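Local coordinates for plasmodesmata-located protein 5 (Arabidopsis thaliana, PDB 6GRE) that modulates cell-to-cell trafficking through plasmodesmata, lowering their permeability during salicylic acid immune responses by regulating callose deposition, at residues Y8-C13 with Y199-K204; R67-P72 with G152-G157; S80-Q85 with C103-D108; K139-I144 with R187-C192. One frame throughout, in Å; residues are numbered along the deposited sequence.

Contact 1 of 4, residues Y8-C13 with Y199-K204. With EDO (1,2-ethanediol), chain G.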
# COMPACT_ATOMS: atom_id res chain seq x y z
N TYR A 8 10.35 3.57 -5.88
CA TYR A 8 9.36 3.47 -4.82
C TYR A 8 8.60 4.79 -4.70
O TYR A 8 9.03 5.83 -5.19
CB TYR A 8 10.02 3.08 -3.51
CG TYR A 8 10.85 4.16 -2.86
CD1 TYR A 8 12.14 4.43 -3.30
CD2 TYR A 8 10.35 4.91 -1.82
CE1 TYR A 8 12.91 5.42 -2.70
CE2 TYR A 8 11.10 5.90 -1.21
CZ TYR A 8 12.38 6.16 -1.66
OH TYR A 8 13.11 7.13 -1.06
N ILE A 9 7.47 4.75 -4.01
CA ILE A 9 6.64 5.94 -3.85
C ILE A 9 6.93 6.60 -2.50
O ILE A 9 7.14 7.79 -2.46
CB ILE A 9 5.16 5.57 -4.01
CG1 ILE A 9 4.93 4.94 -5.38
CG2 ILE A 9 4.25 6.77 -3.75
CD1 ILE A 9 3.51 4.50 -5.65
N TYR A 10 6.92 5.84 -1.40
CA TYR A 10 7.29 6.38 -0.13
C TYR A 10 7.78 5.24 0.75
O TYR A 10 7.49 4.07 0.50
CB TYR A 10 6.15 7.14 0.56
CG TYR A 10 4.94 6.32 0.92
CD1 TYR A 10 4.96 5.48 2.02
CD2 TYR A 10 3.81 6.34 0.14
CE1 TYR A 10 3.86 4.72 2.37
CE2 TYR A 10 2.68 5.62 0.49
CZ TYR A 10 2.71 4.81 1.60
OH TYR A 10 1.61 4.06 1.94
N ALA A 11 8.60 5.63 1.73
CA ALA A 11 9.06 4.77 2.79
C ALA A 11 8.78 5.46 4.13
O ALA A 11 9.06 6.66 4.32
CB ALA A 11 10.53 4.47 2.61
N VAL A 12 8.21 4.74 5.08
CA VAL A 12 8.06 5.22 6.41
C VAL A 12 8.88 4.31 7.33
O VAL A 12 8.63 3.10 7.34
CB VAL A 12 6.60 5.23 6.87
CG1 VAL A 12 6.46 5.85 8.25
CG2 VAL A 12 5.71 5.90 5.84
N CYS A 13 9.77 4.92 8.14
CA CYS A 13 10.76 4.21 8.98
C CYS A 13 10.71 4.81 10.40
O CYS A 13 10.86 6.01 10.55
CB CYS A 13 12.16 4.36 8.40
SG CYS A 13 12.29 4.08 6.61
N TYR A 199 -2.93 11.20 -6.78
CA TYR A 199 -2.92 10.05 -5.92
C TYR A 199 -3.03 10.47 -4.46
O TYR A 199 -2.53 11.52 -4.06
CB TYR A 199 -1.71 9.13 -6.11
CG TYR A 199 -0.35 9.78 -6.19
CD1 TYR A 199 0.34 10.18 -5.05
CD2 TYR A 199 0.29 9.92 -7.40
CE1 TYR A 199 1.63 10.69 -5.12
CE2 TYR A 199 1.57 10.45 -7.50
CZ TYR A 199 2.23 10.84 -6.35
OH TYR A 199 3.49 11.38 -6.49
N VAL A 200 -3.71 9.64 -3.67
CA VAL A 200 -3.83 9.82 -2.25
C VAL A 200 -3.45 8.50 -1.60
O VAL A 200 -4.15 7.48 -1.80
CB VAL A 200 -5.27 10.17 -1.82
CG1 VAL A 200 -5.44 10.18 -0.32
CG2 VAL A 200 -5.71 11.49 -2.40
N TYR A 201 -2.43 8.51 -0.76
CA TYR A 201 -1.98 7.37 0.01
C TYR A 201 -2.28 7.68 1.47
O TYR A 201 -1.67 8.62 2.03
CB TYR A 201 -0.49 7.10 -0.23
CG TYR A 201 -0.19 6.55 -1.59
CD1 TYR A 201 -0.29 5.19 -1.86
CD2 TYR A 201 0.12 7.38 -2.65
CE1 TYR A 201 -0.09 4.67 -3.12
CE2 TYR A 201 0.32 6.89 -3.93
CZ TYR A 201 0.16 5.54 -4.17
OH TYR A 201 0.38 5.09 -5.44
N LEU A 202 -3.19 6.90 2.06
CA LEU A 202 -3.42 6.91 3.49
C LEU A 202 -2.68 5.73 4.09
O LEU A 202 -2.19 4.84 3.42
CB LEU A 202 -4.91 6.83 3.79
CG LEU A 202 -5.79 7.87 3.09
CD1 LEU A 202 -7.24 7.70 3.52
CD2 LEU A 202 -5.30 9.30 3.32
N SER A 203 -2.64 5.68 5.42
CA SER A 203 -1.88 4.63 6.01
C SER A 203 -2.31 3.23 5.55
O SER A 203 -1.48 2.38 5.27
CB SER A 203 -1.93 4.76 7.51
OG SER A 203 -1.14 3.75 8.10
N LYS A 204 -3.64 2.97 5.50
CA LYS A 204 -4.12 1.63 5.22
C LYS A 204 -4.85 1.54 3.88
O LYS A 204 -5.44 0.50 3.63
CB LYS A 204 -5.00 1.13 6.38
CG LYS A 204 -4.22 0.60 7.58
CD LYS A 204 -3.62 -0.76 7.34
CE LYS A 204 -2.81 -1.33 8.49
NZ LYS A 204 -3.69 -1.93 9.51
C1 EDO G . 5.59 12.23 -9.12
O1 EDO G . 4.34 11.52 -9.16
C2 EDO G . 5.52 13.45 -10.03
O2 EDO G . 5.67 13.06 -11.40
O HOH W 1 -1.06 3.89 1.13

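Contact 2 of 4, residues R67-P72 with G152-G157. With NA (sodium ion), chain K.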
# COMPACT_ATOMS: atom_id res chain seq x y z
N ARG A 67 -0.75 -5.40 -6.01
CA ARG A 67 -1.92 -4.98 -6.76
C ARG A 67 -2.75 -6.23 -7.09
O ARG A 67 -2.19 -7.29 -7.43
CB ARG A 67 -1.44 -4.23 -8.01
CG ARG A 67 -2.08 -2.88 -8.27
CD ARG A 67 -1.56 -2.33 -9.59
NE ARG A 67 -1.91 -3.23 -10.69
CZ ARG A 67 -1.30 -3.29 -11.86
NH1 ARG A 67 -0.22 -2.56 -12.11
NH2 ARG A 67 -1.78 -4.10 -12.79
N GLY A 68 -4.07 -6.11 -7.01
CA GLY A 68 -5.02 -7.22 -6.96
C GLY A 68 -5.15 -8.03 -8.24
O GLY A 68 -5.71 -9.14 -8.22
N ASP A 69 -4.57 -7.53 -9.33
CA ASP A 69 -4.63 -8.21 -10.62
C ASP A 69 -3.24 -8.67 -11.09
O ASP A 69 -3.10 -9.13 -12.22
CB ASP A 69 -5.28 -7.28 -11.65
CG ASP A 69 -4.58 -5.94 -11.79
OD1 ASP A 69 -3.67 -5.63 -10.98
OD2 ASP A 69 -4.97 -5.18 -12.70
N LEU A 70 -2.22 -8.54 -10.24
CA LEU A 70 -0.86 -8.91 -10.62
C LEU A 70 -0.73 -10.44 -10.68
O LEU A 70 -1.19 -11.15 -9.80
CB LEU A 70 0.13 -8.40 -9.57
CG LEU A 70 0.68 -6.98 -9.70
CD1 LEU A 70 2.03 -6.92 -9.00
CD2 LEU A 70 0.81 -6.51 -11.14
N ASP A 71 -0.03 -10.94 -11.71
CA ASP A 71 0.33 -12.36 -11.79
C ASP A 71 1.46 -12.64 -10.81
O ASP A 71 2.16 -11.72 -10.39
CB ASP A 71 0.71 -12.72 -13.23
CG ASP A 71 1.83 -11.85 -13.76
OD1 ASP A 71 1.53 -10.71 -14.21
OD2 ASP A 71 2.98 -12.27 -13.66
N PRO A 72 1.71 -13.92 -10.42
CA PRO A 72 2.71 -14.22 -9.39
C PRO A 72 4.12 -13.73 -9.74
O PRO A 72 4.85 -13.29 -8.86
CB PRO A 72 2.65 -15.75 -9.25
CG PRO A 72 1.29 -16.13 -9.80
CD PRO A 72 1.03 -15.13 -10.90
N GLY A 152 -14.81 -4.73 -2.60
CA GLY A 152 -13.64 -5.43 -2.11
C GLY A 152 -12.43 -4.52 -1.99
O GLY A 152 -12.54 -3.27 -2.03
N SER A 153 -11.28 -5.15 -1.84
CA SER A 153 -10.10 -4.45 -1.38
C SER A 153 -9.25 -3.91 -2.52
O SER A 153 -8.29 -3.19 -2.28
CB SER A 153 -9.30 -5.31 -0.46
OG SER A 153 -10.08 -5.58 0.70
N TYR A 154 -9.53 -4.34 -3.75
CA TYR A 154 -8.82 -3.84 -4.94
C TYR A 154 -9.85 -3.46 -5.99
O TYR A 154 -10.70 -4.28 -6.37
CB TYR A 154 -7.88 -4.89 -5.55
CG TYR A 154 -7.10 -4.35 -6.71
CD1 TYR A 154 -6.16 -3.36 -6.53
CD2 TYR A 154 -7.36 -4.78 -8.01
CE1 TYR A 154 -5.47 -2.82 -7.60
CE2 TYR A 154 -6.64 -4.29 -9.08
CZ TYR A 154 -5.71 -3.28 -8.88
OH TYR A 154 -4.95 -2.75 -9.89
N ARG A 155 -9.84 -2.21 -6.41
CA ARG A 155 -10.89 -1.70 -7.27
C ARG A 155 -10.26 -0.91 -8.41
O ARG A 155 -9.33 -0.16 -8.20
CB ARG A 155 -11.80 -0.75 -6.51
CG ARG A 155 -12.41 -1.39 -5.28
CD ARG A 155 -13.16 -0.37 -4.49
NE ARG A 155 -13.51 -0.92 -3.19
CZ ARG A 155 -14.35 -0.34 -2.37
NH1 ARG A 155 -14.84 0.85 -2.66
NH2 ARG A 155 -14.64 -0.94 -1.22
N THR A 156 -10.78 -1.08 -9.62
CA THR A 156 -10.29 -0.32 -10.76
C THR A 156 -11.48 0.14 -11.59
O THR A 156 -12.56 -0.43 -11.53
CB THR A 156 -9.35 -1.12 -11.66
OG1 THR A 156 -10.04 -2.25 -12.20
CG2 THR A 156 -8.13 -1.64 -10.94
N GLY A 157 -11.29 1.26 -12.29
CA GLY A 157 -12.29 1.81 -13.16
C GLY A 157 -11.62 2.58 -14.27
O GLY A 157 -10.55 3.14 -14.08
NA NA K . -5.32 -3.20 -12.47

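Contact 3 of 4, residues S80-Q85 with C103-D108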
# COMPACT_ATOMS: atom_id res chain seq x y z
N SER A 80 10.28 -8.51 -4.20
CA SER A 80 11.73 -8.66 -4.11
C SER A 80 12.42 -7.30 -4.11
O SER A 80 13.33 -7.07 -3.32
CB SER A 80 12.25 -9.51 -5.23
OG SER A 80 11.81 -10.85 -5.07
N SER A 81 11.98 -6.41 -5.02
CA SER A 81 12.52 -5.09 -5.15
C SER A 81 12.24 -4.27 -3.88
O SER A 81 13.09 -3.51 -3.40
CB SER A 81 12.00 -4.39 -6.38
OG SER A 81 12.44 -3.05 -6.40
N ALA A 82 11.02 -4.41 -3.34
CA ALA A 82 10.67 -3.69 -2.14
C ALA A 82 11.61 -4.11 -1.00
O ALA A 82 12.08 -3.27 -0.27
CB ALA A 82 9.22 -3.93 -1.78
N VAL A 83 11.81 -5.42 -0.86
CA VAL A 83 12.66 -5.95 0.21
C VAL A 83 14.09 -5.41 0.02
O VAL A 83 14.75 -5.03 1.00
CB VAL A 83 12.62 -7.48 0.24
CG1 VAL A 83 13.75 -8.04 1.10
CG2 VAL A 83 11.27 -8.00 0.72
N ALA A 84 14.55 -5.36 -1.23
CA ALA A 84 15.93 -4.93 -1.56
C ALA A 84 16.13 -3.44 -1.26
O ALA A 84 17.27 -3.02 -1.05
CB ALA A 84 16.25 -5.24 -3.00
N GLN A 85 15.04 -2.65 -1.26
CA GLN A 85 15.07 -1.19 -1.12
C GLN A 85 14.83 -0.75 0.33
O GLN A 85 15.35 0.30 0.76
CB GLN A 85 13.99 -0.53 -1.99
CG GLN A 85 14.25 -0.63 -3.49
CD GLN A 85 13.25 0.18 -4.29
OE1 GLN A 85 13.36 1.40 -4.38
NE2 GLN A 85 12.28 -0.49 -4.87
N CYS A 103 3.11 -2.81 -5.37
CA CYS A 103 3.12 -3.62 -4.13
C CYS A 103 3.54 -2.76 -2.95
O CYS A 103 4.08 -1.68 -3.12
CB CYS A 103 4.03 -4.85 -4.22
SG CYS A 103 5.78 -4.46 -4.37
N LEU A 104 3.28 -3.29 -1.74
CA LEU A 104 3.83 -2.72 -0.52
C LEU A 104 4.39 -3.85 0.35
O LEU A 104 3.93 -4.99 0.23
CB LEU A 104 2.76 -1.92 0.24
CG LEU A 104 1.56 -2.71 0.76
CD1 LEU A 104 1.81 -3.30 2.17
CD2 LEU A 104 0.30 -1.84 0.77
N ILE A 105 5.32 -3.49 1.23
CA ILE A 105 5.70 -4.32 2.36
C ILE A 105 5.62 -3.47 3.62
O ILE A 105 5.83 -2.26 3.59
CB ILE A 105 7.09 -4.95 2.15
CG1 ILE A 105 8.19 -3.90 1.99
CG2 ILE A 105 7.06 -5.94 1.01
CD1 ILE A 105 9.60 -4.47 2.05
N ARG A 106 5.29 -4.12 4.75
CA ARG A 106 5.12 -3.40 5.98
C ARG A 106 5.45 -4.33 7.14
O ARG A 106 4.99 -5.47 7.16
CB ARG A 106 3.69 -2.87 6.08
CG ARG A 106 3.42 -1.91 7.23
CD ARG A 106 1.98 -1.44 7.12
NE ARG A 106 1.64 -0.44 8.12
CZ ARG A 106 0.67 0.45 7.98
NH1 ARG A 106 -0.17 0.33 6.97
NH2 ARG A 106 0.55 1.45 8.84
N TYR A 107 6.23 -3.81 8.09
CA TYR A 107 6.57 -4.58 9.28
C TYR A 107 6.65 -3.66 10.49
O TYR A 107 6.86 -2.48 10.38
CB TYR A 107 7.88 -5.33 9.05
CG TYR A 107 9.07 -4.48 8.67
CD1 TYR A 107 9.86 -3.86 9.62
CD2 TYR A 107 9.44 -4.35 7.34
CE1 TYR A 107 10.96 -3.10 9.25
CE2 TYR A 107 10.54 -3.61 6.96
CZ TYR A 107 11.32 -3.00 7.92
OH TYR A 107 12.41 -2.30 7.51
N ASP A 108 6.47 -4.26 11.67
CA ASP A 108 6.46 -3.55 12.90
C ASP A 108 6.70 -4.56 14.02
O ASP A 108 6.64 -5.76 13.78
CB ASP A 108 5.13 -2.81 13.08
CG ASP A 108 5.18 -1.66 14.07
OD1 ASP A 108 6.25 -1.40 14.63
OD2 ASP A 108 4.12 -1.04 14.28

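Contact 4 of 4, residues K139-I144 with R187-C192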
# COMPACT_ATOMS: atom_id res chain seq x y z
N LYS A 139 -15.34 12.44 -17.22
CA LYS A 139 -14.73 11.14 -17.15
C LYS A 139 -13.96 10.96 -15.85
O LYS A 139 -14.05 9.92 -15.25
CB LYS A 139 -13.70 10.88 -18.25
CG LYS A 139 -14.30 10.28 -19.49
CD LYS A 139 -13.38 10.20 -20.66
CE LYS A 139 -14.18 10.28 -21.94
NZ LYS A 139 -15.51 9.62 -21.80
N ALA A 140 -13.13 11.94 -15.50
CA ALA A 140 -12.34 11.87 -14.29
C ALA A 140 -13.25 11.75 -13.07
O ALA A 140 -13.06 10.90 -12.24
CB ALA A 140 -11.41 13.05 -14.20
N SER A 141 -14.29 12.60 -13.01
CA SER A 141 -15.24 12.56 -11.90
C SER A 141 -15.91 11.19 -11.78
O SER A 141 -16.03 10.60 -10.67
CB SER A 141 -16.27 13.68 -12.08
OG SER A 141 -17.24 13.59 -11.06
N ASP A 142 -16.33 10.64 -12.91
CA ASP A 142 -17.04 9.39 -12.93
C ASP A 142 -16.09 8.24 -12.56
O ASP A 142 -16.46 7.36 -11.81
CB ASP A 142 -17.70 9.18 -14.29
CG ASP A 142 -18.95 10.01 -14.53
OD1 ASP A 142 -19.34 10.82 -13.64
OD2 ASP A 142 -19.46 9.91 -15.64
N VAL A 143 -14.85 8.26 -13.08
CA VAL A 143 -13.91 7.22 -12.76
C VAL A 143 -13.59 7.25 -11.26
O VAL A 143 -13.60 6.22 -10.60
CB VAL A 143 -12.65 7.31 -13.64
CG1 VAL A 143 -11.53 6.45 -13.12
CG2 VAL A 143 -12.99 6.96 -15.09
N ILE A 144 -13.26 8.45 -10.74
CA ILE A 144 -12.83 8.54 -9.34
C ILE A 144 -13.99 8.06 -8.46
O ILE A 144 -13.80 7.25 -7.56
CB ILE A 144 -12.41 9.98 -9.00
CG1 ILE A 144 -11.13 10.34 -9.74
CG2 ILE A 144 -12.28 10.14 -7.49
CD1 ILE A 144 -10.80 11.83 -9.73
N ARG A 187 -10.83 12.81 -0.85
CA ARG A 187 -9.69 13.71 -0.96
C ARG A 187 -9.22 13.78 -2.42
O ARG A 187 -8.92 14.86 -2.95
CB ARG A 187 -8.55 13.23 -0.05
CG ARG A 187 -7.36 14.19 0.01
CD ARG A 187 -6.23 13.66 0.86
NE ARG A 187 -6.61 13.51 2.26
CZ ARG A 187 -6.33 14.39 3.22
NH1 ARG A 187 -5.72 15.52 2.90
NH2 ARG A 187 -6.67 14.15 4.47
N LEU A 188 -9.16 12.63 -3.09
CA LEU A 188 -8.68 12.58 -4.48
C LEU A 188 -9.57 13.42 -5.38
O LEU A 188 -9.10 14.20 -6.19
CB LEU A 188 -8.63 11.12 -4.95
CG LEU A 188 -8.06 10.87 -6.33
CD1 LEU A 188 -6.58 11.24 -6.40
CD2 LEU A 188 -8.22 9.42 -6.74
N LYS A 189 -10.88 13.27 -5.20
CA LYS A 189 -11.81 14.04 -6.00
C LYS A 189 -11.74 15.54 -5.64
O LYS A 189 -11.70 16.39 -6.52
CB LYS A 189 -13.24 13.52 -5.79
CG LYS A 189 -14.29 14.22 -6.63
CD LYS A 189 -15.66 13.61 -6.43
CE LYS A 189 -16.77 14.49 -6.95
NZ LYS A 189 -16.65 14.69 -8.41
N SER A 190 -11.75 15.84 -4.35
CA SER A 190 -11.84 17.23 -3.92
C SER A 190 -10.59 17.99 -4.34
O SER A 190 -10.66 19.12 -4.84
CB SER A 190 -12.04 17.34 -2.44
OG SER A 190 -13.33 16.87 -2.07
N ASP A 191 -9.44 17.36 -4.17
CA ASP A 191 -8.19 18.06 -4.40
C ASP A 191 -7.63 17.88 -5.80
O ASP A 191 -7.03 18.85 -6.31
CB ASP A 191 -7.16 17.72 -3.34
CG ASP A 191 -7.49 18.41 -2.02
OD1 ASP A 191 -8.18 19.43 -2.08
OD2 ASP A 191 -7.11 17.91 -1.02
N CYS A 192 -7.78 16.71 -6.42
CA CYS A 192 -7.15 16.40 -7.72
C CYS A 192 -8.20 16.18 -8.83
O CYS A 192 -7.80 15.85 -9.92
CB CYS A 192 -6.29 15.15 -7.69
SG CYS A 192 -5.01 15.12 -6.40

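Contact 1 of 4, residues Y8-C13 with Y199-K204
Tyr10 CG lies between its backbone N and carbonyl carbon (chi1 63°), while Tyr201 swings its ring to the N side of its backbone, anti to the carbonyl carbon (chi1 -71°). These two choices bring the edge of Tyr10 toward the face of Tyr201. The pair is an offset edge-to-face stack with centroids 5.7 Å apart and planes at 72°. Tyr10 CE2 does the touching, 3.6 Å from Tyr201 CB, so the ring edge lies at the root of the other side chain. Ile9 crosses Tyr201 at about a right angle. Its CD1 lies 3.2 Å from Tyr201 OH, and its CG2 is 3.9 Å from Tyr201 CE2. Tyr201 OH is also hydrogen-bonded to Arg208, so the far end of this ring has polar support as well as apolar contact. One water joins the segments, 2.8 Å from Tyr10 OH, and donates to Leu202 O at 2.7 Å. It lies at the Tyr10 ring edge. Ile9 and Tyr10 form a classic beta bulge opposite Gln99, consistent with both side chains facing the second segment.

This is a buried interface between the two Gnk2-homologous (DUF26) domains of the ectodomain. Val12 and Ser203 belong to the pocket that holds 2-(2-ethoxyethoxy)ethanol. Strand 10-13 is an outermost strand of the first sheet, beside strand 96-99, whose Phe97 meets Tyr10 edge-to-face. Strand 198-202 runs between strands 120-125 and 205-211 of the second sheet, with Val200 and Leu202 packed on helix 174-192.

Contact 2 of 4, residues R67-P72 with G152-G157
A sodium site bridges the two Gnk2-homologous domains here, joining the turn after strand 60-66 to strand 154-159. Asp69 OD2 of the first domain binds the ion at 2.0 Å, and Tyr154 OH of the second binds it at 2.6 Å. The bond to Asp69 is short for sodium, so the fine geometry of the site is doubtful. The metal lies at the edge of the Tyr154 ring, in its plane. Gly68 covers one face of that ring, with its N over the ring and its CA 3.8 Å from the ring centroid in a CH-pi contact. Tyr154 reaches this place with its ring anti to the backbone N (chi1 -177°).

Arg67 grips the Asp69 carboxylate side-on with two nitrogens. NE donates to the syn lone pair of Asp69 OD1 at 3.0 Å, and NH2 meets the same oxygen from above the carboxylate plane, also at 3.0 Å. OD1 takes these two main arginine bonds; OD2 binds sodium and receives a weak bond from NH2. The salt bridge probably helps to fix the rotation of the carboxylate. Arg67 NH1 is in turn bound by Asn102. Arg67 to Leu70 form a type I turn, closed by Leu70 N donating to Arg67 O at 3.1 Å. The arrangement is that of a surface metal site shared between domains, with a turn carboxylate and a strand phenol as protein ligands.

Contact 3 of 4, residues S80-Q85 with C103-D108
Ile105 points from its strand straight at the helix, and Ala82 points back at it. The isoleucine places CG1 between its own backbone N and carbonyl carbon (chi1 60°) and then extends, which carries CD1 onto the helix backbone. CD1 lies 3.6 Å from Ala82 O and 3.8 Å from Val83 N, so the methyl rests against the peptide joining these two residues. Ala82 CB rests against both branches of Ile105: CG1 at 3.9 Å and CG2 at 4.1 Å. Val83 crosses Ile105 at about a right angle. Its CG2, on the N side of its own backbone, meets Ile105 CD1 at 4.1 Å. The contact is wholly apolar between side chains.

This is the helix-on-sheet layer of the first Gnk2-homologous domain, where helix 72-90 lies over a five-stranded antiparallel sheet. The axes of the two short segments approach to 8.3 Å and make an angle of 46°. The short Ala82 side chain is consistent with the close approach of the helix to the middle strand of the sheet.

Two residues earlier on the same face of the strand, Cys103 SG lies 4.3 Å from Ala82 CB. Cys103 forms a disulfide with Cys78, one turn back along the helix, so a covalent link runs beside the packing. Leu98 and Phe35 also touch Ile105, the latter from helix 23-38. Arg106 lines the 2-(2-ethoxyethoxy)ethanol pocket; it also makes cation-pi contacts with Phe97 and Phe112 and a hydrogen bond to Ser203 of the second domain.

Contact 4 of 4, residues K139-I144 with R187-C192
Ile144 and Lys189 make the closest apolar approach between these two helices. Ile144 CG2 lies 3.9 Å from Lys189 CB, and the two side chains pass each other at a slant. The same methyl meets Leu188 CD2 at 4.2 Å. Ile144 CG2 is the branch anti to the backbone N, and that choice turns it to the partner helix. Further along, Lys189 reaches past this apolar patch. Its chain is extended as far as CD and CE, then bends at the last torsion (chi4 62°), which brings NZ to Ser141. NZ donates to Ser141 OG at 2.9 Å, a weak hydrogen bond. Ser141 holds OG anti to its backbone N, on the carbonyl side (chi1 176°). Lys189 is exposed while Ile144 and Leu188 are buried, so the polar link lies on the exposed side, and the apolar part on the side of Phe209 and the sheet.

On the sheet side, Phe209 touches Ala140, Ile144 and Leu188, and Ala207 also touches Leu188. At the end of the second helix, Cys192 forms a disulfide with Cys125. The axes of the two short segments approach to 10.3 Å at 161°, nearly antiparallel.

The pair forms the helical layer of the second Gnk2-homologous domain. Helices 134-149 and 174-192 lie side by side on its five-stranded sheet, over strand 205-211. Val143 reaches strand 162-168, and Arg187 reaches strand 120-125 at the other side.

How the contacts relate
The chain starts with strand 10-13, and contact 1 closes the longest loop, bringing that strand to strand 198-202 near the C terminus. The other three contacts fall within it. Contact 2 opens at the turn after strand 60-66 and closes at strand 154-159. Contact 3 lies inside this span, joining helix 72-90 to strand 103-108. Contact 4 opens before contact 2 closes, so these two cross; contact 3 has closed by then. Contacts 1 and 2 tie the two domains together, with centres about 17 Å apart. Contacts 3 and 4 hold helices within the first and second domain, about 29 Å apart between centres.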